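Local atomic coordinates of glycerol kinase, putative (Plasmodium falciparum, PDB entry 2W40), a protein that probably transfers a phosphate from ATP to glycerol to give sn-glycerol 3-phosphate, as a sugar kinase of the FGGY family. Residues N124-Q127 with Y133-T136; N186-L191 with T291-K296; D194-Q199 with V282-C287. All blocks are in the same frame, centred on the assembly; numbering follows the deposited sequence.

Contact 1 of 3, residues N124-Q127 with Y133-T136; sequences NDIQ and YFNT. With EDO (1,2-ethanediol), chain B.
N124, near the start of helix 123-130, meets Y133 in the loop that follows the helix. The approach is loose: the backbone N of N124 lies 4.1 Å from CE1 of Y133.

I126 supplies the apolar half of the contact. Its CG1, CG2 and CD1 all come against the CD1, CE1 and CZ side of the F134 ring, CD1 being 3.7 Å from CE1 of F134, and the two side chains cross at about a right angle. CG1 stands 4.3 Å from the ring centroid and 29° off its normal, an off-centre CH-pi contact. V114 and F117 of helix 111-118 also touch F134, and F141 meets its ring edge-to-face, so the phenylalanine is buried between helices.

The extended chain of Q127, with CG anti to the backbone N (chi1 -177°), crosses the Y133 side chain at a slant. Its CB reaches CE1 of Y133 at 3.8 Å, and its amide plane is turned 48° from the ring. OE1 accepts a 2.7 Å hydrogen bond from a water, which has only a weak link to OH of Y133, whereas NE2 is taken by the carbonyl of S285. Over one face of the Y133 ring lies C1 of an ethanediol, probably from the crystallisation liquor, whose O2 accepts from the backbone N of Y133 at 3.0 Å.

With no direct hydrogen bond between the segments, apolar packing carries the contact and the water adds at most a weak link; the amide of Q127 is probably held by the carbonyl of S285, in the loop before strand 290-295.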
loop_
_atom_site.group_PDB
_atom_site.type_symbol
_atom_site.label_atom_id
_atom_site.label_comp_id
_atom_site.label_asym_id
_atom_site.label_seq_id
_atom_site.Cartn_x
_atom_site.Cartn_y
_atom_site.Cartn_z
ATOM N N ASN C 124 -20.042 21.493 22.385
ATOM C CA ASN C 124 -20.153 22.940 22.107
ATOM C C ASN C 124 -19.640 23.811 23.251
ATOM O O ASN C 124 -19.088 24.880 23.046
ATOM C CB ASN C 124 -21.555 23.376 21.772
ATOM C CG ASN C 124 -22.120 22.627 20.568
ATOM O OD1 ASN C 124 -22.426 23.231 19.487
ATOM N ND2 ASN C 124 -22.346 21.318 20.760
ATOM N N ASP C 125 -19.767 23.312 24.475
ATOM C CA ASP C 125 -19.246 23.986 25.601
ATOM C C ASP C 125 -17.724 23.939 25.613
ATOM O O ASP C 125 -17.081 24.925 25.941
ATOM C CB ASP C 125 -19.708 23.357 26.909
ATOM C CG ASP C 125 -21.134 23.767 27.299
ATOM O OD1 ASP C 125 -21.749 24.665 26.671
ATOM O OD2 ASP C 125 -21.619 23.156 28.278
ATOM N N ILE C 126 -17.171 22.797 25.281
ATOM C CA ILE C 126 -15.687 22.670 25.180
ATOM C C ILE C 126 -15.132 23.648 24.081
ATOM O O ILE C 126 -14.144 24.306 24.259
ATOM C CB ILE C 126 -15.270 21.195 24.964
ATOM C CG1 ILE C 126 -15.904 20.298 26.089
ATOM C CG2 ILE C 126 -13.771 21.104 24.720
ATOM C CD1 ILE C 126 -15.404 20.545 27.389
ATOM N N GLN C 127 -15.852 23.699 22.975
ATOM C CA GLN C 127 -15.465 24.516 21.839
ATOM C C GLN C 127 -15.548 25.963 22.179
ATOM O O GLN C 127 -14.632 26.746 21.867
ATOM C CB GLN C 127 -16.260 24.130 20.629
ATOM C CG GLN C 127 -15.817 24.940 19.355
ATOM C CD GLN C 127 -16.848 24.949 18.227
ATOM O OE1 GLN C 127 -18.081 24.742 18.414
ATOM N NE2 GLN C 127 -16.342 25.248 17.030
ATOM N N TYR C 133 -13.206 21.047 19.775
ATOM C CA TYR C 133 -13.776 19.843 20.454
ATOM C C TYR C 133 -12.629 18.976 20.979
ATOM O O TYR C 133 -11.472 19.210 20.642
ATOM C CB TYR C 133 -14.586 19.064 19.468
ATOM C CG TYR C 133 -15.766 19.747 18.812
ATOM C CD1 TYR C 133 -16.568 20.562 19.498
ATOM C CD2 TYR C 133 -16.001 19.603 17.492
ATOM C CE1 TYR C 133 -17.719 21.095 18.971
ATOM C CE2 TYR C 133 -17.080 20.245 16.897
ATOM C CZ TYR C 133 -17.963 20.983 17.694
ATOM O OH TYR C 133 -19.090 21.626 17.119
ATOM N N PHE C 134 -12.929 18.039 21.890
ATOM C CA PHE C 134 -11.948 17.022 22.278
ATOM C C PHE C 134 -11.445 16.355 21.013
ATOM O O PHE C 134 -12.215 15.997 20.106
ATOM C CB PHE C 134 -12.612 15.931 23.168
ATOM C CG PHE C 134 -13.035 16.390 24.565
ATOM C CD1 PHE C 134 -12.481 17.514 25.211
ATOM C CD2 PHE C 134 -14.009 15.702 25.263
ATOM C CE1 PHE C 134 -12.882 17.917 26.524
ATOM C CE2 PHE C 134 -14.396 16.160 26.554
ATOM C CZ PHE C 134 -13.795 17.162 27.188
ATOM N N ASN C 135 -10.138 16.065 21.027
ATOM C CA ASN C 135 -9.490 15.364 19.954
ATOM C C ASN C 135 -8.213 14.690 20.447
ATOM O O ASN C 135 -7.840 14.875 21.590
ATOM C CB ASN C 135 -9.271 16.324 18.766
ATOM C CG ASN C 135 -8.393 17.500 19.130
ATOM O OD1 ASN C 135 -7.326 17.299 19.828
ATOM N ND2 ASN C 135 -8.752 18.708 18.620
ATOM N N THR C 136 -7.577 13.936 19.572
ATOM C CA THR C 136 -6.346 13.233 19.915
ATOM C C THR C 136 -5.101 14.078 19.732
ATOM O O THR C 136 -3.967 13.594 20.009
ATOM C CB THR C 136 -6.144 11.933 19.116
ATOM O OG1 THR C 136 -6.057 12.315 17.758
ATOM C CG2 THR C 136 -7.354 10.965 19.281
HETATM C C1 EDO B . -14.094 22.477 16.020
HETATM O O1 EDO B . -14.850 22.840 14.840
HETATM C C2 EDO B . -13.167 21.319 15.767
HETATM O O2 EDO B . -12.491 20.988 16.905
HETATM O O HOH W 1 -20.043 24.885 16.591
#

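Contact 2 of 3, residues N186-L191 with T291-K296. With EDO (1,2-ethanediol), chain D.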
loop_
_atom_site.group_PDB
_atom_site.type_symbol
_atom_site.label_atom_id
_atom_site.label_comp_id
_atom_site.label_asym_id
_atom_site.label_seq_id
_atom_site.Cartn_x
_atom_site.Cartn_y
_atom_site.Cartn_z
ATOM N N ASN C 186 0.911 28.902 21.639
ATOM C CA ASN C 186 1.126 27.564 22.123
ATOM C C ASN C 186 0.126 27.167 23.210
ATOM O O ASN C 186 -0.370 26.033 23.188
ATOM C CB ASN C 186 2.555 27.404 22.628
ATOM C CG ASN C 186 3.541 27.049 21.473
ATOM O OD1 ASN C 186 3.453 25.961 20.895
ATOM N ND2 ASN C 186 4.476 27.920 21.201
ATOM N N ALA C 187 -0.194 28.102 24.101
ATOM C CA ALA C 187 -1.177 27.812 25.159
ATOM C C ALA C 187 -2.532 27.445 24.545
ATOM O O ALA C 187 -3.296 26.648 25.131
ATOM C CB ALA C 187 -1.328 28.931 26.181
ATOM N N SER C 188 -2.871 28.022 23.391
ATOM C CA SER C 188 -4.177 27.801 22.743
ATOM C C SER C 188 -4.315 26.369 22.116
ATOM O O SER C 188 -5.397 25.995 21.667
ATOM C CB SER C 188 -4.416 28.874 21.695
ATOM O OG SER C 188 -3.751 28.586 20.479
ATOM N N ARG C 189 -3.157 25.631 22.134
ATOM C CA ARG C 189 -3.041 24.329 21.511
ATOM C C ARG C 189 -3.110 23.182 22.526
ATOM O O ARG C 189 -2.833 22.010 22.240
ATOM C CB ARG C 189 -1.775 24.221 20.712
ATOM C CG ARG C 189 -1.585 25.375 19.765
ATOM C CD ARG C 189 -2.746 25.616 18.831
ATOM N NE ARG C 189 -2.924 24.507 17.872
ATOM C CZ ARG C 189 -3.564 24.546 16.712
ATOM N NH1 ARG C 189 -4.258 25.627 16.327
ATOM N NH2 ARG C 189 -3.526 23.503 15.897
ATOM N N THR C 190 -3.419 23.570 23.744
ATOM C CA THR C 190 -3.330 22.616 24.880
ATOM C C THR C 190 -4.691 21.984 25.299
ATOM O O THR C 190 -4.674 20.902 25.974
ATOM C CB THR C 190 -2.731 23.348 26.137
ATOM O OG1 THR C 190 -3.648 24.353 26.567
ATOM C CG2 THR C 190 -1.275 23.844 25.973
ATOM N N LEU C 191 -5.805 22.661 24.965
ATOM C CA LEU C 191 -7.168 22.300 25.393
ATOM C C LEU C 191 -7.402 22.734 26.866
ATOM O O LEU C 191 -8.373 22.330 27.485
ATOM C CB LEU C 191 -7.499 20.841 25.164
ATOM C CG LEU C 191 -8.526 20.489 24.109
ATOM C CD1 LEU C 191 -8.568 18.961 23.716
ATOM C CD2 LEU C 191 -9.799 20.961 24.582
ATOM N N THR C 291 -10.681 27.077 16.168
ATOM C CA THR C 291 -10.464 28.501 16.534
ATOM C C THR C 291 -9.184 28.623 17.339
ATOM O O THR C 291 -9.070 27.913 18.352
ATOM C CB THR C 291 -11.626 29.012 17.408
ATOM O OG1 THR C 291 -12.803 28.748 16.733
ATOM C CG2 THR C 291 -11.501 30.494 17.749
ATOM N N THR C 292 -8.221 29.397 16.883
ATOM C CA THR C 292 -6.951 29.524 17.568
ATOM C C THR C 292 -6.510 31.014 17.619
ATOM O O THR C 292 -7.182 31.895 17.082
ATOM C CB THR C 292 -5.895 28.607 16.885
ATOM O OG1 THR C 292 -4.762 28.500 17.723
ATOM C CG2 THR C 292 -5.496 29.216 15.459
ATOM N N ILE C 293 -5.490 31.261 18.378
ATOM C CA ILE C 293 -4.906 32.584 18.472
ATOM C C ILE C 293 -3.923 32.717 17.276
ATOM O O ILE C 293 -3.097 31.778 17.066
ATOM C CB ILE C 293 -4.092 32.824 19.740
ATOM C CG1 ILE C 293 -4.914 32.693 21.022
ATOM C CG2 ILE C 293 -3.369 34.173 19.621
ATOM C CD1 ILE C 293 -5.949 33.674 21.164
ATOM N N CYS C 294 -4.043 33.749 16.436
ATOM C CA CYS C 294 -3.048 33.993 15.418
ATOM C C CYS C 294 -1.753 34.598 15.998
ATOM O O CYS C 294 -0.636 34.049 15.802
ATOM C CB CYS C 294 -3.619 34.869 14.325
ATOM S SG CYS C 294 -2.779 34.697 12.722
ATOM N N TYR C 295 -1.875 35.693 16.749
ATOM C CA TYR C 295 -0.731 36.301 17.444
ATOM C C TYR C 295 -1.284 37.355 18.398
ATOM O O TYR C 295 -2.396 37.846 18.219
ATOM C CB TYR C 295 0.284 36.874 16.418
ATOM C CG TYR C 295 -0.349 37.756 15.336
ATOM C CD1 TYR C 295 -0.730 39.073 15.615
ATOM C CD2 TYR C 295 -0.686 37.243 14.107
ATOM C CE1 TYR C 295 -1.390 39.805 14.651
ATOM C CE2 TYR C 295 -1.319 38.026 13.150
ATOM C CZ TYR C 295 -1.649 39.301 13.430
ATOM O OH TYR C 295 -2.327 40.110 12.446
ATOM N N LYS C 296 -0.460 37.752 19.355
ATOM C CA LYS C 296 -0.667 38.883 20.255
ATOM C C LYS C 296 0.729 39.320 20.549
ATOM O O LYS C 296 1.375 38.773 21.365
ATOM C CB LYS C 296 -1.401 38.475 21.558
ATOM C CG LYS C 296 -1.630 39.608 22.559
ATOM C CD LYS C 296 -2.287 39.151 23.809
ATOM C CE LYS C 296 -2.075 40.137 24.879
ATOM N NZ LYS C 296 -2.846 39.911 26.130
HETATM C C1 EDO D . -0.427 37.246 26.989
HETATM O O1 EDO D . -1.889 37.201 26.901
HETATM C C2 EDO D . 0.009 38.072 28.192
HETATM O O2 EDO D . -0.282 39.423 27.828
HETATM O O HOH W 2 -6.334 26.839 19.316
#
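OG1 of T292 is gripped from two directions: NH1 of R189 donates a weak 3.2 Å hydrogen bond to it, and it gives its own proton to a water 2.8 Å away. That water in turn donates to O of S188 and to O of T291, bridging a type I beta turn from A187 to T190 and the edge strand 290-295. The contact thus joins the two halves of the FGGY kinase fold.

T292 can serve here because its OG1 lies anti to the backbone N (chi1 -167°), meeting the guanidinium of R189 at its edge. R189 reaches it by bending at chi2 and chi3, and stronger partners hold the same group: NE forms a salt bridge with E86, and NH1 one with E308. Such anchoring probably fixes R189, whose side chain lies about 4 Å from the bound glycerol, and is consistent with T292 being a second-shell residue of that site.

S188 points its CB at the strand, and its OG is hydrogen-bonded to O of T185 while lying 2.9 Å from OG1 of T292. Within the turn, OG1 of T190 donates to O of A187. Next to the polar cluster, CB of S188 rests against CG1 of I293 at 3.9 Å.

Contact 3 of 3, residues D194-Q199 with V282-C287; sequences DINTLQ and VVYSTC
Two side chains turned the same way at their first torsion, N196 (chi1 -72°) and Y284 (chi1 -69°), each with CG anti to its own carbonyl carbon, come at each other from opposite directions, and ND2 of N196 reaches the hydroxyl at the edge of the Y284 ring. There ND2 donates to OH of Y284 at 2.9 Å. The bond is somewhat bent, with 147° at the hydrogen, although the hydroxyl oxygen stays close to the amide plane. That plane is turned well away from the plane of the ring.

The other end of the amide rests on an apolar neighbour: OD1 of N196 lies 3.5 Å from CG2 of V282. V282 has a second role, since its CG1 packs over one face of the Y284 ring, toward the rim, and probably helps hold the ring. From the first segment, CG2 of I195 comes to OH of Y284 at 3.8 Å, sliding past the phenol. The hydroxyl also has a weak hydrogen bond with the carbonyl O of K128.

N196 is itself presented by an Asx turn. OD1 of D194 accepts from the backbone N of N196 at 2.9 Å and from that of T197 at 3.0 Å, the latter coming from above the carboxylate plane.

In the fold, this partly buried contact ties the loop between helices 184-187 and 202-207 to the one between strands 272-279 and 290-295. I195 and L198 lean on I293 of strand 290-295, V282 touches Y305 of strand 304-311, and Y284 touches Q127 on helix 123-130.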
loop_
_atom_site.group_PDB
_atom_site.type_symbol
_atom_site.label_atom_id
_atom_site.label_comp_id
_atom_site.label_asym_id
_atom_site.label_seq_id
_atom_site.Cartn_x
_atom_site.Cartn_y
_atom_site.Cartn_z
ATOM N N ASP C 194 -8.567 29.198 28.184
ATOM C CA ASP C 194 -9.787 29.911 27.814
ATOM C C ASP C 194 -9.430 30.785 26.592
ATOM O O ASP C 194 -8.561 31.680 26.696
ATOM C CB ASP C 194 -10.277 30.749 28.951
ATOM C CG ASP C 194 -11.648 31.430 28.612
ATOM O OD1 ASP C 194 -11.822 31.998 27.516
ATOM O OD2 ASP C 194 -12.545 31.430 29.517
ATOM N N ILE C 195 -9.993 30.435 25.441
ATOM C CA ILE C 195 -9.641 31.124 24.166
ATOM C C ILE C 195 -9.966 32.628 24.106
ATOM O O ILE C 195 -9.381 33.359 23.323
ATOM C CB ILE C 195 -10.331 30.377 22.987
ATOM C CG1 ILE C 195 -9.737 30.715 21.600
ATOM C CG2 ILE C 195 -11.807 30.585 22.884
ATOM C CD1 ILE C 195 -8.275 30.443 21.487
ATOM N N ASN C 196 -10.964 33.048 24.915
ATOM C CA ASN C 196 -11.391 34.451 25.038
ATOM C C ASN C 196 -10.582 35.221 26.090
ATOM O O ASN C 196 -10.163 36.345 25.846
ATOM C CB ASN C 196 -12.878 34.556 25.318
ATOM C CG ASN C 196 -13.685 34.224 24.145
ATOM O OD1 ASN C 196 -13.729 35.020 23.183
ATOM N ND2 ASN C 196 -14.277 33.039 24.131
ATOM N N THR C 197 -10.319 34.624 27.250
ATOM C CA THR C 197 -9.645 35.347 28.317
ATOM C C THR C 197 -8.094 35.189 28.317
ATOM O O THR C 197 -7.383 35.921 29.044
ATOM C CB THR C 197 -10.137 34.947 29.669
ATOM O OG1 THR C 197 -9.650 33.614 29.938
ATOM C CG2 THR C 197 -11.642 34.990 29.786
ATOM N N LEU C 198 -7.589 34.179 27.572
ATOM C CA LEU C 198 -6.192 33.948 27.462
ATOM C C LEU C 198 -5.555 33.503 28.758
ATOM O O LEU C 198 -4.347 33.706 28.994
ATOM C CB LEU C 198 -5.436 35.120 26.876
ATOM C CG LEU C 198 -5.976 35.664 25.532
ATOM C CD1 LEU C 198 -5.114 36.834 25.002
ATOM C CD2 LEU C 198 -6.246 34.666 24.485
ATOM N N GLN C 199 -6.378 32.885 29.616
ATOM C CA GLN C 199 -5.868 32.292 30.854
ATOM C C GLN C 199 -6.085 30.803 30.962
ATOM O O GLN C 199 -6.982 30.275 30.371
ATOM C CB GLN C 199 -6.661 32.909 31.994
ATOM C CG GLN C 199 -6.684 34.472 32.067
ATOM C CD GLN C 199 -5.368 35.073 32.402
ATOM O OE1 GLN C 199 -4.484 34.408 32.985
ATOM N NE2 GLN C 199 -5.177 36.342 32.024
ATOM N N VAL C 282 -13.485 36.375 17.372
ATOM C CA VAL C 282 -13.417 34.934 17.570
ATOM C C VAL C 282 -14.515 34.334 16.712
ATOM O O VAL C 282 -15.740 34.613 16.897
ATOM C CB VAL C 282 -13.678 34.596 19.012
ATOM C CG1 VAL C 282 -13.698 33.055 19.262
ATOM C CG2 VAL C 282 -12.644 35.343 19.903
ATOM N N VAL C 283 -14.116 33.495 15.797
ATOM C CA VAL C 283 -15.047 32.785 14.951
ATOM C C VAL C 283 -15.031 31.319 15.309
ATOM O O VAL C 283 -14.006 30.725 15.286
ATOM C CB VAL C 283 -14.730 32.987 13.457
ATOM C CG1 VAL C 283 -15.687 32.229 12.591
ATOM C CG2 VAL C 283 -14.693 34.495 13.107
ATOM N N TYR C 284 -16.205 30.765 15.624
ATOM C CA TYR C 284 -16.320 29.373 15.976
ATOM C C TYR C 284 -16.880 28.648 14.743
ATOM O O TYR C 284 -17.966 28.970 14.239
ATOM C CB TYR C 284 -17.233 29.159 17.137
ATOM C CG TYR C 284 -16.742 29.667 18.466
ATOM C CD1 TYR C 284 -15.735 29.002 19.176
ATOM C CD2 TYR C 284 -17.288 30.834 19.022
ATOM C CE1 TYR C 284 -15.288 29.498 20.396
ATOM C CE2 TYR C 284 -16.873 31.290 20.262
ATOM C CZ TYR C 284 -15.851 30.637 20.967
ATOM O OH TYR C 284 -15.501 31.179 22.228
ATOM N N SER C 285 -16.187 27.581 14.352
ATOM C CA SER C 285 -16.515 26.812 13.160
ATOM C C SER C 285 -17.753 25.959 13.441
ATOM O O SER C 285 -17.957 25.496 14.538
ATOM C CB SER C 285 -15.343 25.902 12.762
ATOM O OG SER C 285 -15.571 25.214 11.583
ATOM N N THR C 286 -18.540 25.781 12.411
ATOM C CA THR C 286 -19.524 24.675 12.373
ATOM C C THR C 286 -19.177 23.565 11.358
ATOM O O THR C 286 -20.027 22.624 11.112
ATOM C CB THR C 286 -20.937 25.184 12.057
ATOM O OG1 THR C 286 -20.968 25.721 10.745
ATOM C CG2 THR C 286 -21.395 26.236 13.088
ATOM N N CYS C 287 -17.949 23.606 10.834
ATOM C CA CYS C 287 -17.483 22.860 9.682
ATOM C C CYS C 287 -16.131 22.234 9.997
ATOM O O CYS C 287 -15.460 21.881 9.075
ATOM C CB CYS C 287 -17.323 23.822 8.361
ATOM S SG CYS C 287 -18.900 24.362 7.889
#

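In the fold
The three contacts form a continuous patch on one side of the chain's centre, with centres about 14 Å (contacts 1 and 2), 11 Å (1 and 3) and 9 Å (2 and 3) apart. Contact 1 closes first along the chain and is local to the N-terminal FGGY region; contact 3 is nested inside the loop closed by contact 2. Strand 290-295, an edge of the seven-stranded sheet, supports contacts 2 and 3, while helix 123-130 forms one side of contact 1 and, through Q127, touches Y284 of contact 3. L191 packs against I126, and T291 OG1 lies 2.7 Å from V283 O. Contacts 2 and 3 thus join loops of the N-terminal part to a strand and a loop of the C-terminal part.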